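Local structure of hypothetical conserved protein (Geobacillus kaustophilus, 2QYH) at residues K19-L23 and S24-A28; Y69-E73 and G74-Y78. The protein is of unknown function, but belongs to the haloacid dehalogenase-like hydrolases and may be a phosphatase that binds magnesium. All coordinates share one frame; numbering follows the deposited sequence.

Contact 1: residues K19-L23 and S24-A28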
ATOM      1  N   LYS D  19       2.690 -10.722  -7.422  1.00 44.83           N
ATOM      2  CA  LYS D  19       2.308  -9.806  -6.346  1.00 43.83           C
ATOM      3  C   LYS D  19       0.801  -9.593  -6.362  1.00 43.83           C
ATOM      4  O   LYS D  19       0.299  -8.556  -5.924  1.00 42.83           O
ATOM      5  CB  LYS D  19       3.002  -8.452  -6.527  1.00 48.53           C
ATOM      6  CG  LYS D  19       4.318  -8.275  -5.783  1.00 49.53           C
ATOM      7  CD  LYS D  19       5.345  -9.334  -6.104  1.00 51.53           C
ATOM      8  CE  LYS D  19       6.653  -8.976  -5.419  1.00 54.53           C
ATOM      9  NZ  LYS D  19       7.676 -10.033  -5.591  1.00 54.53           N
ATOM     10  N   GLN D  20       0.085 -10.585  -6.870  1.00 36.68           N
ATOM     11  CA  GLN D  20      -1.355 -10.488  -6.981  1.00 35.68           C
ATOM     12  C   GLN D  20      -2.060 -11.225  -5.856  1.00 34.68           C
ATOM     13  O   GLN D  20      -1.625 -12.293  -5.422  1.00 33.68           O
ATOM     14  CB  GLN D  20      -1.817 -11.036  -8.343  1.00 46.94           C
ATOM     15  CG  GLN D  20      -1.241 -10.299  -9.562  1.00 46.94           C
ATOM     16  CD  GLN D  20      -1.625  -8.822  -9.608  1.00 48.94           C
ATOM     17  OE1 GLN D  20      -2.808  -8.473  -9.681  1.00 49.94           O
ATOM     18  NE2 GLN D  20      -0.624  -7.952  -9.565  1.00 50.94           N
ATOM     19  N   LEU D  21      -3.158 -10.641  -5.384  1.00 33.34           N
ATOM     20  CA  LEU D  21      -3.931 -11.234  -4.307  1.00 31.34           C
ATOM     21  C   LEU D  21      -5.050 -12.098  -4.878  1.00 30.34           C
ATOM     22  O   LEU D  21      -5.997 -11.594  -5.482  1.00 30.34           O
ATOM     23  CB  LEU D  21      -4.507 -10.129  -3.434  1.00 30.06           C
ATOM     24  CG  LEU D  21      -5.343 -10.605  -2.262  1.00 30.06           C
ATOM     25  CD1 LEU D  21      -4.510 -11.440  -1.312  1.00 29.06           C
ATOM     26  CD2 LEU D  21      -5.876  -9.402  -1.558  1.00 30.06           C
ATOM     27  N   PRO D  22      -4.958 -13.418  -4.699  1.00 28.55           N
ATOM     28  CA  PRO D  22      -6.005 -14.297  -5.228  1.00 28.55           C
ATOM     29  C   PRO D  22      -7.390 -14.010  -4.635  1.00 28.55           C
ATOM     30  O   PRO D  22      -7.521 -13.754  -3.434  1.00 29.55           O
ATOM     31  CB  PRO D  22      -5.508 -15.693  -4.855  1.00 19.40           C
ATOM     32  CG  PRO D  22      -4.025 -15.531  -4.784  1.00 19.40           C
ATOM     33  CD  PRO D  22      -3.872 -14.201  -4.088  1.00 20.40           C
ATOM     34  N   LEU D  23      -8.414 -14.058  -5.481  1.00 35.17           N
ATOM     35  CA  LEU D  23      -9.792 -13.838  -5.054  1.00 36.17           C
ATOM     36  C   LEU D  23     -10.208 -14.786  -3.917  1.00 35.17           C
ATOM     37  O   LEU D  23     -10.875 -14.372  -2.960  1.00 36.17           O
ATOM     38  CB  LEU D  23     -10.735 -14.032  -6.247  1.00 33.23           C
ATOM     39  CG  LEU D  23     -11.318 -12.832  -7.011  1.00 34.23           C
ATOM     40  CD1 LEU D  23     -10.362 -11.656  -7.055  1.00 34.23           C
ATOM     41  CD2 LEU D  23     -11.668 -13.296  -8.409  1.00 33.23           C
ATOM     42  N   SER D  24      -9.809 -16.052  -4.014  1.00 30.50           N
ATOM     43  CA  SER D  24     -10.171 -17.038  -2.995  1.00 30.50           C
ATOM     44  C   SER D  24      -9.499 -16.815  -1.640  1.00 29.50           C
ATOM     45  O   SER D  24      -9.957 -17.344  -0.625  1.00 29.50           O
ATOM     46  CB  SER D  24      -9.884 -18.461  -3.493  1.00 26.17           C
ATOM     47  OG  SER D  24      -8.504 -18.664  -3.722  1.00 27.17           O
ATOM     48  N   THR D  25      -8.414 -16.043  -1.624  1.00 33.96           N
ATOM     49  CA  THR D  25      -7.722 -15.745  -0.372  1.00 33.96           C
ATOM     50  C   THR D  25      -8.562 -14.695   0.359  1.00 32.96           C
ATOM     51  O   THR D  25      -8.642 -14.693   1.591  1.00 33.96           O
ATOM     52  CB  THR D  25      -6.287 -15.213  -0.625  1.00 35.86           C
ATOM     53  OG1 THR D  25      -5.474 -16.274  -1.139  1.00 34.86           O
ATOM     54  CG2 THR D  25      -5.661 -14.697   0.660  1.00 34.86           C
ATOM     55  N   ILE D  26      -9.192 -13.810  -0.413  1.00 32.76           N
ATOM     56  CA  ILE D  26     -10.064 -12.789   0.153  1.00 32.76           C
ATOM     57  C   ILE D  26     -11.258 -13.506   0.784  1.00 33.76           C
ATOM     58  O   ILE D  26     -11.700 -13.136   1.871  1.00 34.76           O
ATOM     59  CB  ILE D  26     -10.560 -11.797  -0.931  1.00 22.02           C
ATOM     60  CG1 ILE D  26      -9.399 -10.900  -1.381  1.00 21.02           C
ATOM     61  CG2 ILE D  26     -11.727 -10.958  -0.401  1.00 19.02           C
ATOM     62  CD1 ILE D  26      -9.791  -9.859  -2.401  1.00 18.02           C
ATOM     63  N   GLU D  27     -11.775 -14.534   0.106  1.00 31.06           N
ATOM     64  CA  GLU D  27     -12.898 -15.313   0.635  1.00 31.06           C
ATOM     65  C   GLU D  27     -12.424 -16.045   1.888  1.00 31.06           C
ATOM     66  O   GLU D  27     -13.110 -16.056   2.914  1.00 31.06           O
ATOM     67  CB  GLU D  27     -13.368 -16.361  -0.372  1.00 34.10           C
ATOM     68  CG  GLU D  27     -14.835 -16.281  -0.789  1.00 36.10           C
ATOM     69  CD  GLU D  27     -15.806 -15.999   0.351  1.00 39.10           C
ATOM     70  OE1 GLU D  27     -15.989 -14.812   0.700  1.00 41.10           O
ATOM     71  OE2 GLU D  27     -16.393 -16.959   0.894  1.00 41.10           O
ATOM     72  N   ALA D  28     -11.252 -16.670   1.781  1.00 22.91           N
ATOM     73  CA  ALA D  28     -10.668 -17.408   2.885  1.00 22.91           C
ATOM     74  C   ALA D  28     -10.650 -16.561   4.160  1.00 22.91           C
ATOM     75  O   ALA D  28     -11.219 -16.954   5.183  1.00 22.91           O
ATOM     76  CB  ALA D  28      -9.248 -17.842   2.519  1.00 19.10           C
TER

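Contact 2: residues Y69-E73 and G74-Y78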
ATOM      1  N   TYR D  69       7.654  -5.459  16.733  1.00 21.49           N
ATOM      2  CA  TYR D  69       6.474  -4.598  16.781  1.00 21.49           C
ATOM      3  C   TYR D  69       5.258  -5.461  16.442  1.00 21.49           C
ATOM      4  O   TYR D  69       5.065  -5.849  15.291  1.00 20.49           O
ATOM      5  CB  TYR D  69       6.605  -3.461  15.770  1.00 27.73           C
ATOM      6  CG  TYR D  69       5.568  -2.377  15.924  1.00 27.73           C
ATOM      7  CD1 TYR D  69       5.600  -1.498  17.009  1.00 28.73           C
ATOM      8  CD2 TYR D  69       4.557  -2.225  14.987  1.00 26.73           C
ATOM      9  CE1 TYR D  69       4.640  -0.490  17.152  1.00 29.73           C
ATOM     10  CE2 TYR D  69       3.595  -1.228  15.116  1.00 27.73           C
ATOM     11  CZ  TYR D  69       3.639  -0.364  16.198  1.00 28.73           C
ATOM     12  OH  TYR D  69       2.675   0.615  16.312  1.00 30.73           O
ATOM     13  N   VAL D  70       4.451  -5.761  17.456  1.00 23.53           N
ATOM     14  CA  VAL D  70       3.287  -6.618  17.292  1.00 23.53           C
ATOM     15  C   VAL D  70       1.986  -5.900  17.610  1.00 23.53           C
ATOM     16  O   VAL D  70       1.821  -5.351  18.697  1.00 23.53           O
ATOM     17  CB  VAL D  70       3.414  -7.844  18.207  1.00 22.54           C
ATOM     18  CG1 VAL D  70       2.274  -8.828  17.942  1.00 21.54           C
ATOM     19  CG2 VAL D  70       4.778  -8.494  17.999  1.00 20.54           C
ATOM     20  N   VAL D  71       1.052  -5.928  16.667  1.00 25.83           N
ATOM     21  CA  VAL D  71      -0.229  -5.255  16.840  1.00 25.83           C
ATOM     22  C   VAL D  71      -1.412  -6.224  16.824  1.00 26.83           C
ATOM     23  O   VAL D  71      -1.450  -7.153  16.022  1.00 26.83           O
ATOM     24  CB  VAL D  71      -0.450  -4.208  15.710  1.00 19.71           C
ATOM     25  CG1 VAL D  71      -1.789  -3.512  15.899  1.00 18.71           C
ATOM     26  CG2 VAL D  71       0.689  -3.206  15.691  1.00 19.71           C
ATOM     27  N   PHE D  72      -2.380  -6.001  17.707  1.00 30.19           N
ATOM     28  CA  PHE D  72      -3.578  -6.844  17.754  1.00 30.19           C
ATOM     29  C   PHE D  72      -4.842  -5.989  17.618  1.00 30.19           C
ATOM     30  O   PHE D  72      -5.086  -5.097  18.425  1.00 30.19           O
ATOM     31  CB  PHE D  72      -3.646  -7.633  19.064  1.00 19.65           C
ATOM     32  CG  PHE D  72      -4.904  -8.427  19.212  1.00 20.65           C
ATOM     33  CD1 PHE D  72      -5.171  -9.492  18.360  1.00 20.65           C
ATOM     34  CD2 PHE D  72      -5.847  -8.080  20.168  1.00 19.65           C
ATOM     35  CE1 PHE D  72      -6.368 -10.202  18.458  1.00 21.65           C
ATOM     36  CE2 PHE D  72      -7.047  -8.783  20.273  1.00 20.65           C
ATOM     37  CZ  PHE D  72      -7.308  -9.846  19.416  1.00 19.65           C
ATOM     38  N   GLU D  73      -5.647  -6.270  16.598  1.00 26.70           N
ATOM     39  CA  GLU D  73      -6.873  -5.513  16.344  1.00 26.70           C
ATOM     40  C   GLU D  73      -6.641  -4.002  16.417  1.00 26.70           C
ATOM     41  O   GLU D  73      -7.387  -3.288  17.081  1.00 26.70           O
ATOM     42  CB  GLU D  73      -7.972  -5.890  17.343  1.00 32.20           C
ATOM     43  CG  GLU D  73      -8.352  -7.357  17.358  1.00 32.20           C
ATOM     44  CD  GLU D  73      -9.657  -7.619  18.104  1.00 33.20           C
ATOM     45  OE1 GLU D  73      -9.870  -7.012  19.178  1.00 35.20           O
ATOM     46  OE2 GLU D  73     -10.463  -8.443  17.620  1.00 36.20           O
ATOM     47  N   GLY D  74      -5.595  -3.522  15.750  1.00 27.03           N
ATOM     48  CA  GLY D  74      -5.319  -2.099  15.749  1.00 27.03           C
ATOM     49  C   GLY D  74      -4.496  -1.523  16.888  1.00 29.03           C
ATOM     50  O   GLY D  74      -4.071  -0.378  16.799  1.00 29.03           O
ATOM     51  N   ASN D  75      -4.250  -2.284  17.952  1.00 30.77           N
ATOM     52  CA  ASN D  75      -3.478  -1.756  19.073  1.00 31.77           C
ATOM     53  C   ASN D  75      -2.178  -2.502  19.323  1.00 30.77           C
ATOM     54  O   ASN D  75      -2.132  -3.727  19.241  1.00 31.77           O
ATOM     55  CB  ASN D  75      -4.328  -1.771  20.341  1.00 49.36           C
ATOM     56  CG  ASN D  75      -5.633  -1.021  20.166  1.00 53.36           C
ATOM     57  OD1 ASN D  75      -5.642   0.151  19.789  1.00 57.36           O
ATOM     58  ND2 ASN D  75      -6.744  -1.695  20.438  1.00 52.36           N
ATOM     59  N   VAL D  76      -1.123  -1.753  19.635  1.00 25.30           N
ATOM     60  CA  VAL D  76       0.177  -2.339  19.891  1.00 24.30           C
ATOM     61  C   VAL D  76       0.054  -3.304  21.052  1.00 24.30           C
ATOM     62  O   VAL D  76      -0.477  -2.960  22.100  1.00 24.30           O
ATOM     63  CB  VAL D  76       1.219  -1.257  20.217  1.00 22.59           C
ATOM     64  CG1 VAL D  76       2.560  -1.905  20.531  1.00 22.59           C
ATOM     65  CG2 VAL D  76       1.362  -0.311  19.033  1.00 22.59           C
ATOM     66  N   LEU D  77       0.552  -4.517  20.852  1.00 29.74           N
ATOM     67  CA  LEU D  77       0.478  -5.564  21.859  1.00 29.74           C
ATOM     68  C   LEU D  77       1.827  -5.783  22.512  1.00 29.74           C
ATOM     69  O   LEU D  77       1.915  -6.143  23.683  1.00 29.74           O
ATOM     70  CB  LEU D  77       0.019  -6.870  21.209  1.00 30.67           C
ATOM     71  CG  LEU D  77      -0.407  -7.951  22.194  1.00 32.67           C
ATOM     72  CD1 LEU D  77      -1.896  -7.927  22.310  1.00 32.67           C
ATOM     73  CD2 LEU D  77       0.052  -9.313  21.719  1.00 34.67           C
ATOM     74  N   TYR D  78       2.880  -5.569  21.737  1.00 31.52           N
ATOM     75  CA  TYR D  78       4.235  -5.748  22.220  1.00 32.52           C
ATOM     76  C   TYR D  78       5.198  -4.985  21.330  1.00 33.52           C
ATOM     77  O   TYR D  78       5.037  -4.963  20.112  1.00 33.52           O
ATOM     78  CB  TYR D  78       4.591  -7.238  22.219  1.00 24.51           C
ATOM     79  CG  TYR D  78       6.052  -7.525  22.464  1.00 23.51           C
ATOM     80  CD1 TYR D  78       6.956  -7.611  21.408  1.00 20.51           C
ATOM     81  CD2 TYR D  78       6.543  -7.641  23.762  1.00 23.51           C
ATOM     82  CE1 TYR D  78       8.314  -7.798  21.646  1.00 22.51           C
ATOM     83  CE2 TYR D  78       7.895  -7.825  24.009  1.00 22.51           C
ATOM     84  CZ  TYR D  78       8.776  -7.900  22.956  1.00 23.51           C
ATOM     85  OH  TYR D  78      10.124  -8.052  23.223  1.00 25.51           O
TER

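Contact 1: residues K19-L23 and S24-A28
Glu27 N donates to Leu23 O over 3.2 Å, an i to i+4 bond of the first turn of helix 23-34. One residue earlier, the carbonyl of Pro22 receives the first N-H groups of the helix: Thr25 N reaches Pro22 O at 3.1 Å in a bent bond (142° at the hydrogen), and Ile26 N adds a weak one to the same oxygen. Proline is readily accepted at this N-cap position, where the residue's own N-H is not used in the helix ladder.

Its ring also lies side by side with Thr25, whose OG1 sits 3.8 Å from Pro22 CB. The other branch of Thr25, CG2, turns to Leu21 and meets CD1 at 4.0 Å. Leu21 carries its CG anti to the backbone N (chi1 -180°), which sends CD2 crosswise against Ile26, 3.8 Å from CG1. An alanine in place of Leu21 would remove both methyls and is likely to leave a gap beside Ile26 and Thr25, and beside Leu57 of helix 51-57, which leucine now touches. Ser24 OG bonds a glycerol, and Glu27 forms a salt bridge with Arg30. Leu23 and Ile26 also pack on Ala124 and Lys127 of the second subunit. Together these contacts make a helix N-terminus with proline at the N-cap position, where the loop following strand 5-8 enters the first helix of the HAD-type core.

Contact 2: residues Y69-E73 and G74-Y78
Val70 O accepts two backbone N-H groups, Leu77 N at 2.6 Å and Tyr78 N at 3.2 Å, while Val70 N returns a nearly straight bond (171°) to Tyr78 O. Two residues thus face one: a classic beta bulge that shifts the register by one before Val71 pairs with Val76. Nearer the turn, Phe72 and Asn75 exchange bonds, with Phe72 N to Asn75 O at 2.8 Å and Asn75 N returning one to Phe72 O.

Around this backbone ladder the side chains divide between two faces. On that of Val71 and Val76, Val71 CG1 lies 3.4 Å from Asn75 O, and the Tyr69 side chain crosses Val76 at about a right angle, its CZ 3.6 Å from Val76 CG2. On the face of Val70, Phe72 and Tyr78, Val70 CG2 meets the edge of the Tyr78 ring at CD1, 4.1 Å away. Leu77 CD1 touches Phe72 CB at 3.7 Å, and both residues pack on Met191 of helix 184-195, so large apolar groups suit this covered side. With CG anti to its backbone N (chi1 175°), Phe72 carries its ring away from the partner strand to meet Tyr38 edge-to-face; Glu73 CG lies over one ring face, offset toward the rim.

Gly74 takes backbone angles at which a side chain would be jammed against the carbonyl oxygen of Glu73. Beyond the pair, Val71 bonds through its backbone to Phe62 of strand 62-64. The whole is a beta hairpin closed by a type I' turn and offset by a classic bulge, at one edge of the mixed sheet within this chain.

Contact 1 comes first along the chain and closes before contact 2 opens. Their centres are 24 Å apart and their nearest atoms about 15 Å, so the two do not touch. Both belong to the part of the HAD-like fold built round the mixed sheet. Contact 1 starts helix 23-34, which connects the neighbouring parallel strands 5-8 and 38-42; contact 2 finishes one edge of that sheet within this chain, strand 69-72 lying antiparallel to 62-64 and strand 75-79 outermost. Strand 5-8 leads to a DxDx(T/V) pattern, probably the catalytic motif of the family. Within contact 1, Thr25 lies near the residues of this presumed motif without touching them, and other residues meet the second subunit.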